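Long-range contacts in oxaloacetate acetyl hydrolase (Cryphonectria parasitica, PDB 3M0J), which belongs to the phosphoenolpyruvate phosphomutase family of TIM-barrel enzymes and binds manganese together with 2,2-difluoro-3,3-dihydroxybutanedioic acid: residues 8-13 against 81-86; 48-53 against 92-97; 120-125 against 163-168. All coordinates share one frame; numbering follows the deposited sequence.

Overall arrangement
From the N terminus, the chain first passes through residues 8-13, which meet residues 81-86 in interaction 1 and so close a loop that takes in the first two barrel strands. Interaction 2 opens inside that loop, at residues 48-53, and closes beyond it, at 92-97, so the two cross. Ile81 packs on Met51 and Leu49, linking the two contacts directly. Interaction 3, 120-125 with 163-168, follows in series and continues the same parallel sheet, strand 91-94 lying beside strand 119-122. Tyr50 and His121 join interactions 2 and 3, whose centres are about 9 Å apart and which both reach the bound ligand; interaction 1 lies toward the surface, its centre about 15 Å from that of interaction 2.

Interaction 1: residues 8-13 against 81-86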
loop_
_atom_site.group_PDB
_atom_site.type_symbol
_atom_site.label_atom_id
_atom_site.label_comp_id
_atom_site.label_asym_id
_atom_site.label_seq_id
_atom_site.Cartn_x
_atom_site.Cartn_y
_atom_site.Cartn_z
ATOM N N GLU A 8 18.656 19.703 -9.972
ATOM C CA GLU A 8 17.370 19.175 -10.406
ATOM C C GLU A 8 16.610 18.494 -9.279
ATOM O O GLU A 8 17.207 18.031 -8.305
ATOM C CB GLU A 8 17.556 18.194 -11.567
ATOM C CG GLU A 8 18.018 18.837 -12.865
ATOM C CD GLU A 8 17.232 20.087 -13.203
ATOM O OE1 GLU A 8 17.485 21.142 -12.582
ATOM O OE2 GLU A 8 16.365 20.015 -14.097
ATOM N N PRO A 9 15.278 18.430 -9.409
ATOM C CA PRO A 9 14.488 17.704 -8.413
ATOM C C PRO A 9 14.822 16.226 -8.486
ATOM O O PRO A 9 15.277 15.765 -9.540
ATOM C CB PRO A 9 13.054 17.923 -8.895
ATOM C CG PRO A 9 13.214 18.175 -10.384
ATOM C CD PRO A 9 14.421 19.056 -10.428
ATOM N N PHE A 10 14.614 15.503 -7.389
ATOM C CA PHE A 10 14.815 14.051 -7.341
ATOM C C PHE A 10 16.249 13.610 -7.623
ATOM O O PHE A 10 16.475 12.501 -8.116
ATOM C CB PHE A 10 13.863 13.331 -8.303
ATOM C CG PHE A 10 12.462 13.856 -8.263
ATOM C CD1 PHE A 10 11.765 13.898 -7.067
ATOM C CD2 PHE A 10 11.848 14.325 -9.416
ATOM C CE1 PHE A 10 10.466 14.374 -7.026
ATOM C CE2 PHE A 10 10.558 14.813 -9.383
ATOM C CZ PHE A 10 9.861 14.839 -8.184
ATOM N N SER A 11 17.212 14.461 -7.283
ATOM C CA SER A 11 18.613 14.178 -7.586
ATOM C C SER A 11 19.425 13.845 -6.341
ATOM O O SER A 11 20.630 14.098 -6.282
ATOM C CB SER A 11 19.238 15.359 -8.336
ATOM O OG SER A 11 19.219 16.520 -7.533
ATOM N N GLY A 12 18.769 13.242 -5.352
ATOM C CA GLY A 12 19.445 12.876 -4.125
ATOM C C GLY A 12 20.696 12.025 -4.345
ATOM O O GLY A 12 21.716 12.231 -3.691
ATOM N N ALA A 13 20.632 11.058 -5.261
ATOM C CA ALA A 13 21.801 10.205 -5.517
ATOM C C ALA A 13 23.005 11.040 -5.993
ATOM O O ALA A 13 24.134 10.857 -5.539
ATOM C CB ALA A 13 21.469 9.118 -6.526
ATOM N N ILE A 81 9.766 9.716 2.462
ATOM C CA ILE A 81 10.763 10.573 3.100
ATOM C C ILE A 81 11.657 11.300 2.090
ATOM O O ILE A 81 11.883 12.511 2.196
ATOM C CB ILE A 81 11.622 9.779 4.115
ATOM C CG1 ILE A 81 10.753 9.373 5.307
ATOM C CG2 ILE A 81 12.814 10.617 4.593
ATOM C CD1 ILE A 81 11.407 8.329 6.229
ATOM N N ALA A 82 12.150 10.571 1.096
ATOM C CA ALA A 82 13.110 11.159 0.169
ATOM C C ALA A 82 12.525 12.295 -0.633
ATOM O O ALA A 82 13.279 13.153 -1.076
ATOM C CB ALA A 82 13.603 10.114 -0.818
ATOM N N ASN A 83 11.207 12.306 -0.822
ATOM C CA ASN A 83 10.551 13.256 -1.646
ATOM C C ASN A 83 9.668 14.300 -0.997
ATOM O O ASN A 83 8.951 15.023 -1.681
ATOM C CB ASN A 83 9.793 12.487 -2.731
ATOM C CG ASN A 83 10.723 11.658 -3.585
ATOM O OD1 ASN A 83 11.506 12.203 -4.362
ATOM N ND2 ASN A 83 10.672 10.338 -3.422
ATOM N N LEU A 84 9.737 14.403 0.322
ATOM C CA LEU A 84 9.016 15.470 1.002
ATOM C C LEU A 84 9.432 16.804 0.423
ATOM O O LEU A 84 8.608 17.712 0.264
ATOM C CB LEU A 84 9.313 15.440 2.498
ATOM C CG LEU A 84 8.774 14.192 3.185
ATOM C CD1 LEU A 84 9.269 14.134 4.640
ATOM C CD2 LEU A 84 7.253 14.217 3.116
ATOM N N ASP A 85 10.725 16.925 0.130
ATOM C CA ASP A 85 11.237 18.055 -0.630
ATOM C C ASP A 85 12.043 17.517 -1.814
ATOM O O ASP A 85 13.115 16.964 -1.639
ATOM C CB ASP A 85 12.090 18.948 0.275
ATOM C CG ASP A 85 12.703 20.138 -0.454
ATOM O OD1 ASP A 85 12.415 20.375 -1.647
ATOM O OD2 ASP A 85 13.498 20.844 0.196
ATOM N N PRO A 86 11.494 17.654 -3.022
ATOM C CA PRO A 86 12.150 17.187 -4.247
ATOM C C PRO A 86 13.507 17.852 -4.446
ATOM O O PRO A 86 14.325 17.357 -5.222
ATOM C CB PRO A 86 11.191 17.644 -5.347
ATOM C CG PRO A 86 9.863 17.723 -4.688
ATOM C CD PRO A 86 10.134 18.160 -3.271
HETATM O O HOH W 1 16.880 16.386 -5.094
#
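Phe10 and Pro86 form the tight part of this contact, locked together by backbone and side chain at once. Phe10 N donates to Pro86 O over 2.9 Å, while the ring reaches CE1 to within 3.7 Å of Pro86 CB. The two side chains run alongside each other. With chi1 at -44°, CG of Phe10 stands beside its own backbone N, which lets one ring edge meet Asn83: CD1 lies 3.2 Å from Asn83 OD1, near the ring plane, with the amide turned 65° against the ring. That amide is held from its other end by Ser115 and Asp79, bonded to ND2. A type II beta turn from Glu8 to Ser11, leading into helix 12-22, presents the phenylalanine to the segment that follows helix 71-82 of the barrel. Across the turn, Ser11 OG donates to Glu8 O at 2.6 Å. Pro9 CA also comes within 3.2 Å of Pro86 O, but its ring only brushes Pro86, CB to CB at 4.0 Å; the looser side is the one where a water bridges Ser11 N and Pro86 O. Leu159 of a neighbouring subunit packs on Pro9, Phe10 and Pro86, and Arg160 of the same subunit pairs with Glu8.

Interaction 2: residues 48-53 against 92-97; sequences SLYMTG and IADMDT. With MN (manganese (II) ion), chain C; OAF (2,2-difluoro-3,3-dihydroxybutanedioic acid), chain B.
Asp94 OD2 binds manganese at 2.1 Å and lies 3.0 Å from Gly53 N, whose hydrogen bond to it is weak and bent. Two oxygens of the bound 2,2-difluoro-3,3-dihydroxybutanedioic acid, O1 and O3, and three waters complete the six ligands of the metal. One of those waters also donates to Asp96 OD1, placing Asp96 in the second shell. Thr52 OG1 donates a hydrogen bond to ligand O2 at 2.5 Å; its chi1 of 162° sets the hydroxyl opposite the backbone N. Tyr50 OH accepts from ligand O4 at 3.2 Å and is also hydrogen-bonded to His121, while ligand O2 lies at the edge of the tyrosine ring. Behind this site, three backbone bonds join neighbouring parallel strands of the TIM barrel, whose C-terminal ends carry the site: Ile92 N to Leu49 O (2.8 Å, almost straight at 178°), Met51 N to Ile92 O, and Asp94 N to Met51 O. Side chains alternate between the sheet faces. Tyr50 CD1 meets Ile92 CG2 at 4.0 Å, the two side chains crossing nearly at right angles, and on the other face Met51 CB touches Ala93 CB at 4.1 Å. Strand 27-32 flanks strand 49-51 and strand 119-122 flanks 91-94, whereas helix 71-82 covers Met51 and helix 102-114 Ala93.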
loop_
_atom_site.group_PDB
_atom_site.type_symbol
_atom_site.label_atom_id
_atom_site.label_comp_id
_atom_site.label_asym_id
_atom_site.label_seq_id
_atom_site.Cartn_x
_atom_site.Cartn_y
_atom_site.Cartn_z
ATOM N N SER A 48 21.948 15.505 4.920
ATOM C CA SER A 48 21.618 14.170 4.452
ATOM C C SER A 48 20.851 13.501 5.568
ATOM O O SER A 48 21.052 13.822 6.745
ATOM C CB SER A 48 22.893 13.373 4.137
ATOM O OG SER A 48 22.568 12.126 3.514
ATOM N N LEU A 49 19.962 12.588 5.190
ATOM C CA LEU A 49 19.125 11.868 6.139
ATOM C C LEU A 49 19.363 10.368 6.014
ATOM O O LEU A 49 19.827 9.881 4.986
ATOM C CB LEU A 49 17.644 12.149 5.860
ATOM C CG LEU A 49 16.985 13.350 6.566
ATOM C CD1 LEU A 49 17.755 14.627 6.375
ATOM C CD2 LEU A 49 15.562 13.507 6.067
ATOM N N TYR A 50 19.056 9.640 7.079
ATOM C CA TYR A 50 19.128 8.198 7.033
ATOM C C TYR A 50 17.779 7.617 7.452
ATOM O O TYR A 50 17.223 8.023 8.473
ATOM C CB TYR A 50 20.221 7.698 7.975
ATOM C CG TYR A 50 20.123 6.229 8.218
ATOM C CD1 TYR A 50 20.323 5.321 7.176
ATOM C CD2 TYR A 50 19.803 5.736 9.476
ATOM C CE1 TYR A 50 20.219 3.950 7.389
ATOM C CE2 TYR A 50 19.698 4.377 9.692
ATOM C CZ TYR A 50 19.907 3.496 8.653
ATOM O OH TYR A 50 19.795 2.158 8.886
ATOM N N MET A 51 17.255 6.678 6.659
ATOM C CA MET A 51 16.042 5.973 7.055
ATOM C C MET A 51 16.377 4.643 7.699
ATOM O O MET A 51 16.882 3.729 7.040
ATOM C CB MET A 51 15.106 5.726 5.874
ATOM C CG MET A 51 13.722 5.236 6.342
ATOM S SD MET A 51 12.680 4.686 4.990
ATOM C CE MET A 51 13.249 2.984 4.822
ATOM N N THR A 52 16.093 4.553 8.992
ATOM C CA THR A 52 16.318 3.353 9.760
ATOM C C THR A 52 15.273 2.284 9.465
ATOM O O THR A 52 14.070 2.569 9.436
ATOM C CB THR A 52 16.301 3.671 11.278
ATOM O OG1 THR A 52 16.102 2.459 12.006
ATOM C CG2 THR A 52 15.165 4.625 11.644
ATOM N N GLY A 53 15.736 1.059 9.234
ATOM C CA GLY A 53 14.833 -0.074 9.068
ATOM C C GLY A 53 14.145 -0.407 10.384
ATOM O O GLY A 53 12.930 -0.675 10.420
ATOM N N ILE A 92 19.702 8.282 2.633
ATOM C CA ILE A 92 20.321 7.000 2.609
ATOM C C ILE A 92 19.301 6.111 3.319
ATOM O O ILE A 92 18.862 6.433 4.422
ATOM C CB ILE A 92 21.661 6.961 3.376
ATOM C CG1 ILE A 92 22.729 7.759 2.618
ATOM C CG2 ILE A 92 22.112 5.528 3.559
ATOM C CD1 ILE A 92 24.035 7.953 3.423
ATOM N N ALA A 93 18.899 5.013 2.685
ATOM C CA ALA A 93 17.908 4.124 3.304
ATOM C C ALA A 93 18.443 2.716 3.551
ATOM O O ALA A 93 19.119 2.142 2.711
ATOM C CB ALA A 93 16.616 4.053 2.434
ATOM N N ASP A 94 18.148 2.172 4.723
ATOM C CA ASP A 94 18.376 0.766 5.025
ATOM C C ASP A 94 17.715 -0.075 3.934
ATOM O O ASP A 94 16.694 0.229 3.529
ATOM C CB ASP A 94 17.672 0.482 6.350
ATOM C CG ASP A 94 18.088 -0.806 6.989
ATOM O OD1 ASP A 94 18.702 -1.669 6.316
ATOM O OD2 ASP A 94 17.773 -0.950 8.196
ATOM N N MET A 95 18.314 -1.083 3.409
ATOM C CA MET A 95 17.698 -2.007 2.499
ATOM C C MET A 95 17.941 -3.420 3.023
ATOM O O MET A 95 17.750 -4.406 2.314
ATOM C CB MET A 95 18.068 -1.875 1.011
ATOM C CG MET A 95 19.553 -2.139 0.672
ATOM S SD MET A 95 19.856 -2.224 -1.119
ATOM C CE MET A 95 19.146 -3.812 -1.488
ATOM N N ASP A 96 18.358 -3.505 4.283
ATOM C CA ASP A 96 18.452 -4.795 4.950
ATOM C C ASP A 96 19.244 -5.771 4.100
ATOM O O ASP A 96 20.353 -5.459 3.688
ATOM C CB ASP A 96 17.052 -5.322 5.292
ATOM C CG ASP A 96 16.358 -4.471 6.343
ATOM O OD1 ASP A 96 16.715 -4.606 7.529
ATOM O OD2 ASP A 96 15.453 -3.684 5.988
ATOM N N THR A 97 18.673 -6.941 3.846
ATOM C CA THR A 97 19.313 -7.987 3.062
ATOM C C THR A 97 18.969 -7.918 1.584
ATOM O O THR A 97 19.461 -8.736 0.801
ATOM C CB THR A 97 18.790 -9.345 3.530
ATOM O OG1 THR A 97 17.357 -9.288 3.512
ATOM C CG2 THR A 97 19.241 -9.599 4.951
HETATM MN MN MN C . 18.399 -2.076 9.855
HETATM O O2 OAF B . 18.445 1.519 12.014
HETATM C C1 OAF B . 18.679 0.461 11.519
HETATM O O1 OAF B . 17.650 -0.310 10.992
HETATM C C2 OAF B . 20.063 -0.182 11.646
HETATM O O4 OAF B . 21.070 0.794 11.466
HETATM O O3 OAF B . 20.222 -1.151 10.646
HETATM C C3 OAF B . 20.117 -0.806 13.063
HETATM F F1 OAF B . 20.362 0.177 13.985
HETATM F F2 OAF B . 18.952 -1.430 13.402
HETATM C C4 OAF B . 21.212 -1.862 13.101
HETATM O O5 OAF B . 20.958 -3.000 12.854
HETATM O O6 OAF B . 22.462 -1.468 13.575
HETATM O O HOH W 2 19.580 -3.288 8.362
HETATM O O HOH W 3 16.448 -2.965 9.676
HETATM O O HOH W 4 18.650 -3.693 11.349
#

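Interaction 3: residues 120-125 against 163-168. With OAF (2,2-difluoro-3,3-dihydroxybutanedioic acid), chain B.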
loop_
_atom_site.group_PDB
_atom_site.type_symbol
_atom_site.label_atom_id
_atom_site.label_comp_id
_atom_site.label_asym_id
_atom_site.label_seq_id
_atom_site.Cartn_x
_atom_site.Cartn_y
_atom_site.Cartn_z
ATOM N N ALA A 120 21.850 3.262 -0.169
ATOM C CA ALA A 120 21.282 2.273 0.738
ATOM C C ALA A 120 22.356 1.322 1.223
ATOM O O ALA A 120 23.336 1.077 0.510
ATOM C CB ALA A 120 20.157 1.493 0.051
ATOM N N HIS A 121 22.174 0.803 2.431
ATOM C CA HIS A 121 23.084 -0.217 2.955
ATOM C C HIS A 121 22.493 -1.620 2.875
ATOM O O HIS A 121 21.317 -1.842 3.204
ATOM C CB HIS A 121 23.638 0.126 4.346
ATOM C CG HIS A 121 22.619 0.214 5.445
ATOM N ND1 HIS A 121 22.034 -0.891 6.015
ATOM C CD2 HIS A 121 22.157 1.290 6.135
ATOM C CE1 HIS A 121 21.243 -0.502 7.010
ATOM N NE2 HIS A 121 21.296 0.807 7.093
ATOM N N LEU A 122 23.317 -2.548 2.386
ATOM C CA LEU A 122 22.909 -3.913 2.084
ATOM C C LEU A 122 23.842 -4.841 2.857
ATOM O O LEU A 122 25.059 -4.726 2.729
ATOM C CB LEU A 122 23.033 -4.145 0.569
ATOM C CG LEU A 122 22.961 -5.559 0.002
ATOM C CD1 LEU A 122 21.664 -6.220 0.418
ATOM C CD2 LEU A 122 23.080 -5.494 -1.513
ATOM N N GLU A 123 23.268 -5.740 3.661
ATOM C CA GLU A 123 24.028 -6.527 4.626
ATOM C C GLU A 123 24.120 -8.010 4.278
ATOM O O GLU A 123 23.495 -8.492 3.320
ATOM C CB GLU A 123 23.452 -6.349 6.036
ATOM C CG GLU A 123 22.047 -6.906 6.183
ATOM C CD GLU A 123 21.262 -6.238 7.315
ATOM O OE1 GLU A 123 21.326 -4.995 7.428
ATOM O OE2 GLU A 123 20.582 -6.962 8.077
ATOM N N ASP A 124 24.951 -8.708 5.043
ATOM C CA ASP A 124 25.210 -10.119 4.834
ATOM C C ASP A 124 24.494 -11.022 5.844
ATOM O O ASP A 124 24.835 -12.192 5.975
ATOM C CB ASP A 124 26.717 -10.389 4.857
ATOM C CG ASP A 124 27.370 -9.941 6.140
ATOM O OD1 ASP A 124 26.693 -9.286 6.969
ATOM O OD2 ASP A 124 28.567 -10.243 6.327
ATOM N N GLN A 125 23.501 -10.489 6.552
ATOM C CA GLN A 125 22.718 -11.321 7.463
ATOM C C GLN A 125 21.914 -12.384 6.715
ATOM O O GLN A 125 21.585 -12.212 5.534
ATOM C CB GLN A 125 21.793 -10.455 8.321
ATOM C CG GLN A 125 22.534 -9.573 9.318
ATOM C CD GLN A 125 21.632 -9.052 10.418
ATOM O OE1 GLN A 125 21.620 -7.853 10.720
ATOM N NE2 GLN A 125 20.861 -9.941 11.015
ATOM N N PHE A 163 23.451 6.197 -7.586
ATOM C CA PHE A 163 23.058 5.562 -6.318
ATOM C C PHE A 163 24.273 5.073 -5.541
ATOM O O PHE A 163 25.138 4.397 -6.095
ATOM C CB PHE A 163 22.167 4.368 -6.629
ATOM C CG PHE A 163 21.430 3.815 -5.446
ATOM C CD1 PHE A 163 20.320 4.466 -4.943
ATOM C CD2 PHE A 163 21.815 2.613 -4.873
ATOM C CE1 PHE A 163 19.609 3.936 -3.883
ATOM C CE2 PHE A 163 21.115 2.077 -3.801
ATOM C CZ PHE A 163 20.012 2.741 -3.306
ATOM N N VAL A 164 24.336 5.416 -4.259
ATOM C CA VAL A 164 25.489 5.075 -3.448
ATOM C C VAL A 164 25.202 3.776 -2.695
ATOM O O VAL A 164 24.369 3.749 -1.780
ATOM C CB VAL A 164 25.805 6.227 -2.468
ATOM C CG1 VAL A 164 26.908 5.832 -1.490
ATOM C CG2 VAL A 164 26.187 7.501 -3.250
ATOM N N LEU A 165 25.874 2.705 -3.093
ATOM C CA LEU A 165 25.637 1.400 -2.472
ATOM C C LEU A 165 26.621 1.183 -1.331
ATOM O O LEU A 165 27.838 1.211 -1.546
ATOM C CB LEU A 165 25.739 0.257 -3.497
ATOM C CG LEU A 165 25.518 -1.124 -2.847
ATOM C CD1 LEU A 165 24.084 -1.279 -2.322
ATOM C CD2 LEU A 165 25.869 -2.257 -3.794
ATOM N N ILE A 166 26.087 0.989 -0.124
ATOM C CA ILE A 166 26.905 0.778 1.060
ATOM C C ILE A 166 26.859 -0.700 1.412
ATOM O O ILE A 166 25.779 -1.253 1.648
ATOM C CB ILE A 166 26.370 1.615 2.259
ATOM C CG1 ILE A 166 26.433 3.112 1.931
ATOM C CG2 ILE A 166 27.167 1.316 3.525
ATOM C CD1 ILE A 166 25.206 3.915 2.415
ATOM N N ALA A 167 28.027 -1.337 1.419
ATOM C CA ALA A 167 28.137 -2.738 1.784
ATOM C C ALA A 167 28.306 -2.852 3.284
ATOM O O ALA A 167 29.319 -2.434 3.838
ATOM C CB ALA A 167 29.329 -3.387 1.066
ATOM N N ARG A 168 27.302 -3.420 3.937
ATOM C CA ARG A 168 27.336 -3.601 5.374
ATOM C C ARG A 168 27.674 -5.046 5.693
ATOM O O ARG A 168 27.134 -5.961 5.078
ATOM C CB ARG A 168 25.974 -3.245 5.965
ATOM C CG ARG A 168 25.807 -3.704 7.411
ATOM C CD ARG A 168 24.498 -3.157 8.013
ATOM N NE ARG A 168 24.084 -3.952 9.173
ATOM C CZ ARG A 168 23.123 -3.582 10.019
ATOM N NH1 ARG A 168 22.504 -2.403 9.872
ATOM N NH2 ARG A 168 22.779 -4.389 11.017
HETATM O O2 OAF B . 18.445 1.519 12.014
HETATM C C1 OAF B . 18.679 0.461 11.519
HETATM O O1 OAF B . 17.650 -0.310 10.992
HETATM C C2 OAF B . 20.063 -0.182 11.646
HETATM O O4 OAF B . 21.070 0.794 11.466
HETATM O O3 OAF B . 20.222 -1.151 10.646
HETATM C C3 OAF B . 20.117 -0.806 13.063
HETATM F F1 OAF B . 20.362 0.177 13.985
HETATM F F2 OAF B . 18.952 -1.430 13.402
HETATM C C4 OAF B . 21.212 -1.862 13.101
HETATM O O5 OAF B . 20.958 -3.000 12.854
HETATM O O6 OAF B . 22.462 -1.468 13.575
#
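Adjacent parallel strands of the TIM barrel, 119-122 and 164-169, meet here and carry side chains to the ligand site at their C-terminal ends. Four backbone hydrogen bonds tie them, alternating in direction: Ala120 N to Val164 O, Ile166 N to Ala120 O, Leu122 N to Ile166 O and Arg168 N to Leu122 O. The short strand segments are inclined by 32°, in keeping with the twist of a barrel wall. His121 and Ile166 sit side by side on one face, CB to CB at 3.7 Å. On the opposite face Leu122 CB meets Leu165 CD1 at 4.2 Å, beneath helix 142-158, and Ala120 CB approaches Phe163 CZ to 3.6 Å.

Arg168 leaves its strand almost fully extended, CG turned away from the backbone N (chi1 167°), and its shaft runs alongside Glu123 and His121. The imidazole of His121 is inclined 30° to the guanidinium. Glu123 OE1 sits over the centre of one guanidinium face, 3.4 Å from Arg168 NE, an electrostatic pairing in which the oxygen lies well off the plane of the N-H groups. Lys129 forms a salt bridge with the other oxygen, Glu123 OE2, and Asp170 with Arg168 NE, which probably helps to fix the guanidinium's rotation. The two terminal nitrogens of Arg168 reach the bound 2,2-difluoro-3,3-dihydroxybutanedioic acid: NH2 donates to ligand O5 at 2.9 Å, and NH1 to ligand O3 at 2.7 Å.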